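Local coordinates for soluble lytic murein transglycosylase (Pseudomonas aeruginosa, PDB 5OHU), which cleaves the glycan strands of bacterial cell-wall peptidoglycan as a lytic transglycosylase, in both exolytic and endolytic modes, at residues T71-L74 and E80-E83; E144-S149 and G168-E173; I442-L447 and I458-Q463; V597-I602 and E606-V611. All coordinates share one frame; numbering follows the deposited sequence.

Contact 1 of 4, residues T71-L74 and E80-E83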
# COMPACT_ATOMS: atom_id res chain seq x y z
N THR A 71 31.08 -5.10 -10.69
CA THR A 71 30.19 -6.24 -10.48
C THR A 71 30.62 -7.43 -11.33
O THR A 71 30.62 -8.57 -10.86
CB THR A 71 28.75 -5.81 -10.78
OG1 THR A 71 28.36 -4.85 -9.80
CG2 THR A 71 27.78 -7.00 -10.71
N HIS A 72 31.05 -7.16 -12.56
CA HIS A 72 31.45 -8.25 -13.45
C HIS A 72 32.63 -9.04 -12.90
O HIS A 72 32.66 -10.27 -13.00
CB HIS A 72 31.78 -7.71 -14.84
CG HIS A 72 32.23 -8.78 -15.78
ND1 HIS A 72 31.44 -9.87 -16.10
CD2 HIS A 72 33.40 -8.96 -16.44
CE1 HIS A 72 32.10 -10.66 -16.93
NE2 HIS A 72 33.29 -10.13 -17.15
N ARG A 73 33.63 -8.36 -12.32
CA ARG A 73 34.80 -9.06 -11.80
C ARG A 73 34.82 -9.10 -10.28
O ARG A 73 35.88 -9.17 -9.66
CB ARG A 73 36.09 -8.43 -12.33
CG ARG A 73 36.22 -6.97 -12.11
CD ARG A 73 37.61 -6.51 -12.54
NE ARG A 73 37.73 -5.07 -12.35
CZ ARG A 73 38.04 -4.50 -11.20
NH1 ARG A 73 38.29 -5.25 -10.13
NH2 ARG A 73 38.11 -3.18 -11.12
N LEU A 74 33.63 -9.11 -9.68
CA LEU A 74 33.55 -8.97 -8.24
C LEU A 74 34.21 -10.14 -7.52
O LEU A 74 34.78 -9.97 -6.44
CB LEU A 74 32.09 -8.80 -7.84
CG LEU A 74 31.80 -8.73 -6.34
CD1 LEU A 74 32.24 -7.36 -5.86
CD2 LEU A 74 30.32 -8.89 -6.12
N GLU A 80 39.87 -4.08 -0.58
CA GLU A 80 40.20 -2.66 -0.63
C GLU A 80 39.38 -1.94 -1.70
O GLU A 80 38.81 -0.87 -1.44
CB GLU A 80 41.70 -2.49 -0.89
CG GLU A 80 42.60 -2.93 0.27
CD GLU A 80 42.71 -4.46 0.41
OE1 GLU A 80 42.33 -5.21 -0.53
OE2 GLU A 80 43.21 -4.92 1.47
N GLU A 81 39.33 -2.50 -2.91
CA GLU A 81 38.61 -1.83 -3.98
C GLU A 81 37.12 -1.79 -3.71
O GLU A 81 36.48 -0.75 -3.88
CB GLU A 81 38.88 -2.52 -5.32
CG GLU A 81 38.36 -1.71 -6.49
CD GLU A 81 38.59 -2.39 -7.83
OE1 GLU A 81 39.19 -3.48 -7.87
OE2 GLU A 81 38.14 -1.82 -8.86
N VAL A 82 36.53 -2.91 -3.28
CA VAL A 82 35.09 -2.95 -3.03
C VAL A 82 34.73 -2.00 -1.90
O VAL A 82 33.80 -1.20 -2.01
CB VAL A 82 34.61 -4.37 -2.71
CG1 VAL A 82 33.10 -4.37 -2.45
CG2 VAL A 82 34.96 -5.32 -3.84
N GLU A 83 35.46 -2.08 -0.79
CA GLU A 83 35.20 -1.19 0.34
C GLU A 83 35.27 0.26 -0.10
O GLU A 83 34.40 1.07 0.24
CB GLU A 83 36.21 -1.46 1.45
CG GLU A 83 35.93 -2.72 2.23
CD GLU A 83 37.06 -3.09 3.15
OE1 GLU A 83 38.09 -2.38 3.14
OE2 GLU A 83 36.93 -4.10 3.88
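The first torsion of R73 (chi1 54°) places CG between its own backbone N and carbonyl carbon, and from there the chain runs extended as far as NE, toward E81. E81 answers with CG anti to its backbone nitrogen (chi1 -170°) and an extended chain beyond, which carries the carboxylate across the gap. The two chains cross at about a right angle, and the guanidinium takes the carboxylate end-on, one nitrogen to each oxygen. R73 NH2 lies 2.6 Å from E81 OE2 and comes in on its syn lone pair, while R73 NH1 reaches E81 OE1 at 3.0 Å. Both oxygens lie near the guanidinium plane, yet the two flat groups are twisted by 32°, so OE1 is met on its syn side but somewhat out of the carboxylate plane. This double grip fixes the rotation of both ends. R73 has a second acidic partner in E69, in the last turns of helix 62-72, which pairs with NE and probably shares in neutralising the charge. Next to the ion pair the contact turns apolar: L74 CD1 touches V82 CG2 at 4.0 Å, and both residues also pack on helix 95-108, L74 on L98 and V82 on W102. R73 is where the chain leaves helix 62-72. The pair thus ties the exit of one helix to the first turn of helix 79-88, two consecutive helices joined by a short loop, an alpha-hairpin of the kind that builds the all-helical superhelices of the Slt70-like transglycosylases.

Contact 2 of 4, residues E144-S149 and G168-E173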
# COMPACT_ATOMS: atom_id res chain seq x y z
N GLU A 144 22.09 -15.12 20.86
CA GLU A 144 21.57 -14.24 19.82
C GLU A 144 21.38 -14.98 18.51
O GLU A 144 20.46 -14.65 17.74
CB GLU A 144 22.50 -13.03 19.62
CG GLU A 144 22.67 -12.17 20.87
CD GLU A 144 23.95 -12.48 21.64
OE1 GLU A 144 24.22 -13.67 21.93
OE2 GLU A 144 24.69 -11.53 21.96
N GLY A 145 22.22 -15.98 18.23
CA GLY A 145 22.07 -16.76 17.01
C GLY A 145 20.85 -17.65 17.03
O GLY A 145 20.17 -17.82 16.01
N TYR A 146 20.54 -18.23 18.20
CA TYR A 146 19.27 -18.93 18.37
C TYR A 146 18.10 -17.98 18.13
O TYR A 146 17.15 -18.31 17.42
CB TYR A 146 19.20 -19.56 19.76
CG TYR A 146 20.18 -20.70 20.02
CD1 TYR A 146 21.06 -21.12 19.03
CD2 TYR A 146 20.20 -21.37 21.23
CE1 TYR A 146 21.94 -22.16 19.25
CE2 TYR A 146 21.08 -22.41 21.46
CZ TYR A 146 21.95 -22.80 20.47
OH TYR A 146 22.84 -23.83 20.68
N ALA A 147 18.16 -16.78 18.69
CA ALA A 147 17.06 -15.85 18.48
C ALA A 147 16.96 -15.43 17.02
O ALA A 147 15.86 -15.15 16.53
CB ALA A 147 17.21 -14.63 19.37
N THR A 148 18.09 -15.36 16.30
CA THR A 148 18.00 -15.05 14.88
C THR A 148 17.40 -16.21 14.10
O THR A 148 16.55 -16.00 13.23
CB THR A 148 19.39 -14.71 14.33
OG1 THR A 148 19.95 -13.64 15.09
CG2 THR A 148 19.30 -14.30 12.86
N SER A 149 17.82 -17.44 14.41
CA SER A 149 17.27 -18.62 13.77
C SER A 149 15.75 -18.69 13.94
O SER A 149 15.01 -18.87 12.96
CB SER A 149 17.92 -19.88 14.34
OG SER A 149 19.31 -19.86 14.17
N GLY A 168 19.70 -25.83 9.82
CA GLY A 168 20.49 -27.03 10.06
C GLY A 168 21.40 -26.91 11.27
O GLY A 168 21.48 -27.82 12.10
N LEU A 169 22.13 -25.79 11.38
CA LEU A 169 22.98 -25.62 12.55
C LEU A 169 22.14 -25.54 13.82
O LEU A 169 22.49 -26.13 14.85
CB LEU A 169 23.82 -24.35 12.42
CG LEU A 169 24.84 -24.39 11.30
CD1 LEU A 169 25.42 -22.99 11.12
CD2 LEU A 169 25.93 -25.41 11.62
N TRP A 170 21.03 -24.82 13.73
CA TRP A 170 20.13 -24.63 14.86
C TRP A 170 19.50 -25.96 15.28
O TRP A 170 19.46 -26.29 16.47
CB TRP A 170 19.08 -23.61 14.42
CG TRP A 170 18.11 -23.12 15.38
CD1 TRP A 170 18.35 -22.53 16.59
CD2 TRP A 170 16.70 -23.07 15.18
NE1 TRP A 170 17.17 -22.14 17.17
CE2 TRP A 170 16.14 -22.47 16.32
CE3 TRP A 170 15.85 -23.50 14.15
CZ2 TRP A 170 14.76 -22.28 16.46
CZ3 TRP A 170 14.49 -23.30 14.29
CH2 TRP A 170 13.96 -22.70 15.44
N GLN A 171 19.01 -26.73 14.31
CA GLN A 171 18.53 -28.08 14.60
C GLN A 171 19.64 -28.96 15.17
O GLN A 171 19.39 -29.78 16.06
CB GLN A 171 17.95 -28.69 13.33
CG GLN A 171 17.45 -30.12 13.47
CD GLN A 171 16.95 -30.67 12.15
OE1 GLN A 171 17.56 -30.44 11.10
NE2 GLN A 171 15.83 -31.37 12.20
N GLY A 172 20.86 -28.83 14.64
CA GLY A 172 21.96 -29.63 15.14
C GLY A 172 22.28 -29.35 16.59
O GLY A 172 22.80 -30.22 17.29
N GLU A 173 21.98 -28.15 17.07
CA GLU A 173 22.20 -27.80 18.47
C GLU A 173 20.94 -27.98 19.30
O GLU A 173 20.83 -27.38 20.38
CB GLU A 173 22.75 -26.38 18.57
CG GLU A 173 24.05 -26.22 17.81
CD GLU A 173 24.77 -24.93 18.13
OE1 GLU A 173 24.46 -24.33 19.18
OE2 GLU A 173 25.63 -24.51 17.32
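S149 sets its CB over one face of the W170 indole: the carbon stands above the five-membered ring, 3.4 Å from the centroid and only 9° off the normal, a CH-pi contact. The hydroxyl also lies close to the ring, but its hydrogen bond is spent elsewhere. With OG anti to the carbonyl carbon (chi1 -58°), it turns back to its own helix and donates to G145 O at 2.9 Å. That carbonyl also receives S149 N, and the two donors arrive from opposite faces of its plane. The polar atom is therefore satisfied within helix 142-153, and it is mainly the methylene that meets the tryptophan. The CA atoms of S149 and W170, 6.7 Å apart, are the nearest pair between the two segments. One turn earlier, Y146 adds a second aromatic surface. The edge of the indole is directed at the phenol face in an offset edge-to-face pair, with centroids 5.7 Å apart and planes at 61°. The two side chains come closest at Y146 CD1 and W170 CD1, 3.9 Å apart. E173, just past helix 161-172, lies beside the phenol edge, but its approach to the hydroxyl is too short in the model to be trusted; its carboxylate has a clear partner in K142, by a salt bridge. No strand comes into this neighbourhood. Helix 126-138 packs beside the pair, with L137 touching both Y146 and L169, and a disulfide from C130 to C163 joins it to helix 161-172. W153, farther along helix 142-153, meets the indole ring to ring.

Contact 3 of 4, residues I442-L447 and I458-Q463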
# COMPACT_ATOMS: atom_id res chain seq x y z
N ILE A 442 10.40 19.36 -0.26
CA ILE A 442 9.65 20.44 -0.90
C ILE A 442 10.43 20.99 -2.09
O ILE A 442 9.88 21.20 -3.18
CB ILE A 442 9.30 21.53 0.13
CG1 ILE A 442 8.15 21.07 1.03
CG2 ILE A 442 8.95 22.83 -0.56
CD1 ILE A 442 8.06 21.81 2.34
N ALA A 443 11.74 21.22 -1.91
CA ALA A 443 12.56 21.67 -3.02
C ALA A 443 12.56 20.66 -4.17
O ALA A 443 12.45 21.04 -5.34
CB ALA A 443 13.99 21.94 -2.54
N GLN A 444 12.67 19.36 -3.84
CA GLN A 444 12.62 18.34 -4.88
C GLN A 444 11.28 18.36 -5.61
O GLN A 444 11.23 18.16 -6.83
CB GLN A 444 12.87 16.96 -4.26
CG GLN A 444 13.31 15.91 -5.26
CD GLN A 444 13.18 14.50 -4.72
OE1 GLN A 444 12.25 14.20 -3.98
NE2 GLN A 444 14.13 13.63 -5.08
N ALA A 445 10.19 18.60 -4.88
CA ALA A 445 8.88 18.69 -5.51
C ALA A 445 8.84 19.80 -6.55
O ALA A 445 8.30 19.62 -7.65
CB ALA A 445 7.79 18.91 -4.45
N ARG A 446 9.43 20.96 -6.23
CA ARG A 446 9.44 22.06 -7.20
C ARG A 446 10.26 21.70 -8.43
O ARG A 446 9.86 22.00 -9.56
CB ARG A 446 9.98 23.34 -6.56
CG ARG A 446 9.79 24.59 -7.42
CD ARG A 446 8.30 24.94 -7.58
NE ARG A 446 8.01 25.54 -8.88
CZ ARG A 446 8.06 26.84 -9.14
NH1 ARG A 446 8.39 27.70 -8.18
NH2 ARG A 446 7.77 27.29 -10.36
N LEU A 447 11.41 21.04 -8.23
CA LEU A 447 12.29 20.71 -9.35
C LEU A 447 11.61 19.73 -10.30
O LEU A 447 11.67 19.89 -11.53
CB LEU A 447 13.62 20.14 -8.84
CG LEU A 447 14.61 21.12 -8.20
CD1 LEU A 447 15.70 20.37 -7.45
CD2 LEU A 447 15.24 22.04 -9.24
N ILE A 458 4.25 15.23 -7.06
CA ILE A 458 3.18 14.90 -6.12
C ILE A 458 3.70 13.99 -5.02
O ILE A 458 3.38 14.17 -3.83
CB ILE A 458 2.00 14.25 -6.88
CG1 ILE A 458 1.22 15.30 -7.69
CG2 ILE A 458 1.09 13.46 -5.92
CD1 ILE A 458 0.35 14.71 -8.79
N ARG A 459 4.50 12.99 -5.39
CA ARG A 459 5.06 12.06 -4.40
C ARG A 459 5.92 12.79 -3.37
O ARG A 459 5.79 12.57 -2.17
CB ARG A 459 5.85 10.98 -5.14
CG ARG A 459 6.39 9.86 -4.28
CD ARG A 459 7.08 8.84 -5.17
NE ARG A 459 7.94 7.92 -4.42
CZ ARG A 459 7.55 6.74 -3.97
NH1 ARG A 459 6.31 6.31 -4.18
NH2 ARG A 459 8.41 5.97 -3.30
N SER A 460 6.79 13.70 -3.83
CA SER A 460 7.67 14.40 -2.90
C SER A 460 6.89 15.31 -1.97
O SER A 460 7.08 15.29 -0.75
CB SER A 460 8.72 15.20 -3.67
OG SER A 460 9.61 14.35 -4.35
N ILE A 461 6.02 16.15 -2.54
CA ILE A 461 5.27 17.11 -1.75
C ILE A 461 4.34 16.40 -0.78
O ILE A 461 4.03 16.94 0.30
CB ILE A 461 4.51 18.09 -2.67
CG1 ILE A 461 4.07 19.32 -1.88
CG2 ILE A 461 3.30 17.43 -3.32
CD1 ILE A 461 4.84 20.54 -2.27
N SER A 462 3.90 15.19 -1.12
CA SER A 462 3.08 14.43 -0.19
C SER A 462 3.91 13.88 0.96
O SER A 462 3.48 13.91 2.12
CB SER A 462 2.34 13.31 -0.92
OG SER A 462 1.47 13.87 -1.89
N GLN A 463 5.12 13.39 0.67
CA GLN A 463 6.01 12.96 1.75
C GLN A 463 6.28 14.12 2.70
O GLN A 463 6.32 13.94 3.92
CB GLN A 463 7.33 12.43 1.20
CG GLN A 463 7.26 11.14 0.39
CD GLN A 463 8.62 10.78 -0.21
OE1 GLN A 463 8.77 10.69 -1.43
NE2 GLN A 463 9.61 10.58 0.65
O HOH W 1 9.69 15.53 -6.62
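The side-chain amide of Q444 is the flat group that carries the polar half of this contact, and S460 comes to it from above its plane. S460 OG donates to Q444 OE1 over 2.7 Å, lying 40° out of the carbonyl plane and so away from the usual lone-pair direction. The other end of the amide donates through NE2 to the backbone carbonyl of W429 on helix 422-433, which fixes the orientation of the group. Q444 reaches S460 because CG stands anti to the backbone N (chi1 -160°) and the chain stays extended beyond. A water completes the site: it donates to S460 OG at 2.6 Å and, weakly, to Q444 O, bridging the helix backbone to the hydroxyl of the facing helix.

Alongside lies an apolar seam of small groups. The short segments run nearly antiparallel, at 161°, with their axes 7.8 Å apart, and the CA atoms of A445 and S460 approach to 5.2 Å. A445 has nothing beyond CB to hold the helices apart. A445 CB packs 3.8 Å from I461 CB, and the bent branch of that isoleucine returns CD1 to 4.0 Å from A445 CB. I472, on helix 470-473, touches both A445 and I461.

Both helices fall in the family's L domain range. The chemistry implies that closeness here is bought with short side chains, and that the buried polar atoms among them are paid for by a shared hydroxyl, an amide held at both ends and one bound water.

Contact 4 of 4, residues V597-I602 and E606-V611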
# COMPACT_ATOMS: atom_id res chain seq x y z
N VAL A 597 -22.47 8.36 5.39
CA VAL A 597 -22.51 7.05 6.02
C VAL A 597 -22.12 5.96 5.01
O VAL A 597 -21.34 5.05 5.32
CB VAL A 597 -23.90 6.77 6.62
CG1 VAL A 597 -24.00 5.30 7.11
CG2 VAL A 597 -24.20 7.72 7.77
N TRP A 598 -22.68 6.02 3.80
CA TRP A 598 -22.37 5.00 2.81
C TRP A 598 -20.88 4.95 2.51
O TRP A 598 -20.29 3.86 2.48
CB TRP A 598 -23.15 5.23 1.51
CG TRP A 598 -22.96 4.06 0.56
CD1 TRP A 598 -23.64 2.87 0.59
CD2 TRP A 598 -22.01 3.96 -0.52
NE1 TRP A 598 -23.18 2.04 -0.42
CE2 TRP A 598 -22.19 2.69 -1.11
CE3 TRP A 598 -21.05 4.83 -1.05
CZ2 TRP A 598 -21.44 2.27 -2.20
CZ3 TRP A 598 -20.30 4.40 -2.14
CH2 TRP A 598 -20.50 3.13 -2.70
N ILE A 599 -20.26 6.11 2.31
CA ILE A 599 -18.82 6.14 2.04
C ILE A 599 -18.05 5.57 3.21
O ILE A 599 -17.14 4.76 3.04
CB ILE A 599 -18.36 7.58 1.72
CG1 ILE A 599 -18.81 7.99 0.32
CG2 ILE A 599 -16.84 7.63 1.74
CD1 ILE A 599 -19.04 9.48 0.20
N GLU A 600 -18.41 6.01 4.42
CA GLU A 600 -17.68 5.59 5.61
C GLU A 600 -17.75 4.08 5.81
O GLU A 600 -16.83 3.49 6.38
CB GLU A 600 -18.23 6.29 6.85
CG GLU A 600 -17.28 6.19 8.02
CD GLU A 600 -15.91 6.72 7.67
OE1 GLU A 600 -15.84 7.90 7.20
OE2 GLU A 600 -14.92 5.94 7.79
N THR A 601 -18.84 3.44 5.36
CA THR A 601 -19.05 2.02 5.61
C THR A 601 -18.76 1.17 4.39
O THR A 601 -19.17 0.01 4.34
CB THR A 601 -20.47 1.75 6.12
OG1 THR A 601 -21.43 2.15 5.14
CG2 THR A 601 -20.74 2.52 7.44
N ILE A 602 -18.05 1.72 3.41
CA ILE A 602 -17.55 0.89 2.31
C ILE A 602 -16.62 -0.20 2.88
O ILE A 602 -15.70 0.12 3.66
CB ILE A 602 -16.80 1.76 1.28
CG1 ILE A 602 -17.80 2.53 0.40
CG2 ILE A 602 -15.88 0.92 0.38
CD1 ILE A 602 -17.10 3.60 -0.40
N GLU A 606 -9.40 0.43 0.48
CA GLU A 606 -8.89 1.07 -0.72
C GLU A 606 -9.98 1.86 -1.40
O GLU A 606 -9.77 3.00 -1.84
CB GLU A 606 -8.32 0.04 -1.70
CG GLU A 606 -8.31 0.59 -3.13
CD GLU A 606 -7.51 -0.23 -4.11
OE1 GLU A 606 -6.96 -1.29 -3.74
OE2 GLU A 606 -7.42 0.19 -5.28
N THR A 607 -11.17 1.27 -1.51
CA THR A 607 -12.22 1.94 -2.26
C THR A 607 -12.75 3.15 -1.50
O THR A 607 -13.05 4.19 -2.10
CB THR A 607 -13.33 0.96 -2.59
OG1 THR A 607 -12.77 -0.15 -3.29
CG2 THR A 607 -14.37 1.62 -3.45
N ARG A 608 -12.82 3.05 -0.17
CA ARG A 608 -13.27 4.20 0.62
C ARG A 608 -12.34 5.39 0.41
O ARG A 608 -12.80 6.51 0.14
CB ARG A 608 -13.34 3.84 2.11
CG ARG A 608 -13.60 5.11 2.99
CD ARG A 608 -13.39 4.88 4.48
NE ARG A 608 -14.08 3.67 4.91
CZ ARG A 608 -13.49 2.54 5.26
NH1 ARG A 608 -12.15 2.43 5.28
NH2 ARG A 608 -14.25 1.51 5.62
N GLN A 609 -11.02 5.15 0.47
CA GLN A 609 -10.07 6.24 0.29
C GLN A 609 -10.06 6.74 -1.15
O GLN A 609 -9.95 7.94 -1.40
CB GLN A 609 -8.66 5.79 0.69
CG GLN A 609 -7.67 6.94 0.82
CD GLN A 609 -8.09 7.92 1.91
OE1 GLN A 609 -8.34 7.51 3.03
NE2 GLN A 609 -8.18 9.22 1.58
N TYR A 610 -10.17 5.82 -2.11
CA TYR A 610 -10.33 6.20 -3.50
C TYR A 610 -11.46 7.22 -3.67
O TYR A 610 -11.27 8.30 -4.23
CB TYR A 610 -10.58 4.95 -4.34
CG TYR A 610 -10.66 5.19 -5.82
CD1 TYR A 610 -11.84 5.65 -6.41
CD2 TYR A 610 -9.56 4.97 -6.64
CE1 TYR A 610 -11.91 5.87 -7.77
CE2 TYR A 610 -9.62 5.18 -8.00
CZ TYR A 610 -10.80 5.63 -8.56
OH TYR A 610 -10.86 5.84 -9.93
N VAL A 611 -12.66 6.86 -3.21
CA VAL A 611 -13.82 7.74 -3.36
C VAL A 611 -13.59 9.07 -2.66
O VAL A 611 -13.86 10.14 -3.22
CB VAL A 611 -15.08 7.03 -2.82
CG1 VAL A 611 -16.24 8.01 -2.74
CG2 VAL A 611 -15.45 5.81 -3.71
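I602 and R608 bring the two backbones to 5.7 Å, CA to CA, just after the chain has left helix 595-600 at T601 and turned into helix 605-624. R608 CG stands anti to the backbone N and the chain then bends at chi3 (-49°), curling the guanidinium back over the end of the preceding helix. There R608 NE donates to E600 O at 3.1 Å, arriving well above the carbonyl plane, and R608 NH2 adds a weak bond of 3.3 Å to E600 O. The E600 carboxylate lies nearly parallel to the guanidinium but well out of its plane, so OE2 and NE, 3.8 Å apart, feel only charge. Both residues have stronger partners: R608 NH1 pairs with D605, E600 OE1 with Y375 and W346, and E600 OE2 with R315. The rest of the contact is apolar. I599 CG1 touches V611 CG1 at 4.0 Å, I602 CG2 lies 3.9 Å from T607 CB, and I602 CD1 comes to V611 CG2.

In chemical terms, a buried arginine covers a carbonyl at a helix C-terminus, where the helix dipole would probably strengthen its pull, while D605, and more distantly E600, would probably offset its charge.

Overall arrangement
All four contacts join helices close in sequence, yet no two share an element, and none touches another. Contacts 1 and 2 lie far out, about 36 and 34 Å from the chain centre to their own centres, and are partly buried; contacts 3 and 4 are buried, with nearest atoms about 11 Å apart. Chemistry differs with place. Contact 1 carries a bidentate ion pair between its segments, and contact 2 relies on aromatic rings. In the buried contacts the polar groups that meet are matched: in contact 3 by hydroxyl, amide and water, in contact 4 by a buried arginine on a helix-end carbonyl. Contact 4 sits across the chain's centre from contacts 1 and 2.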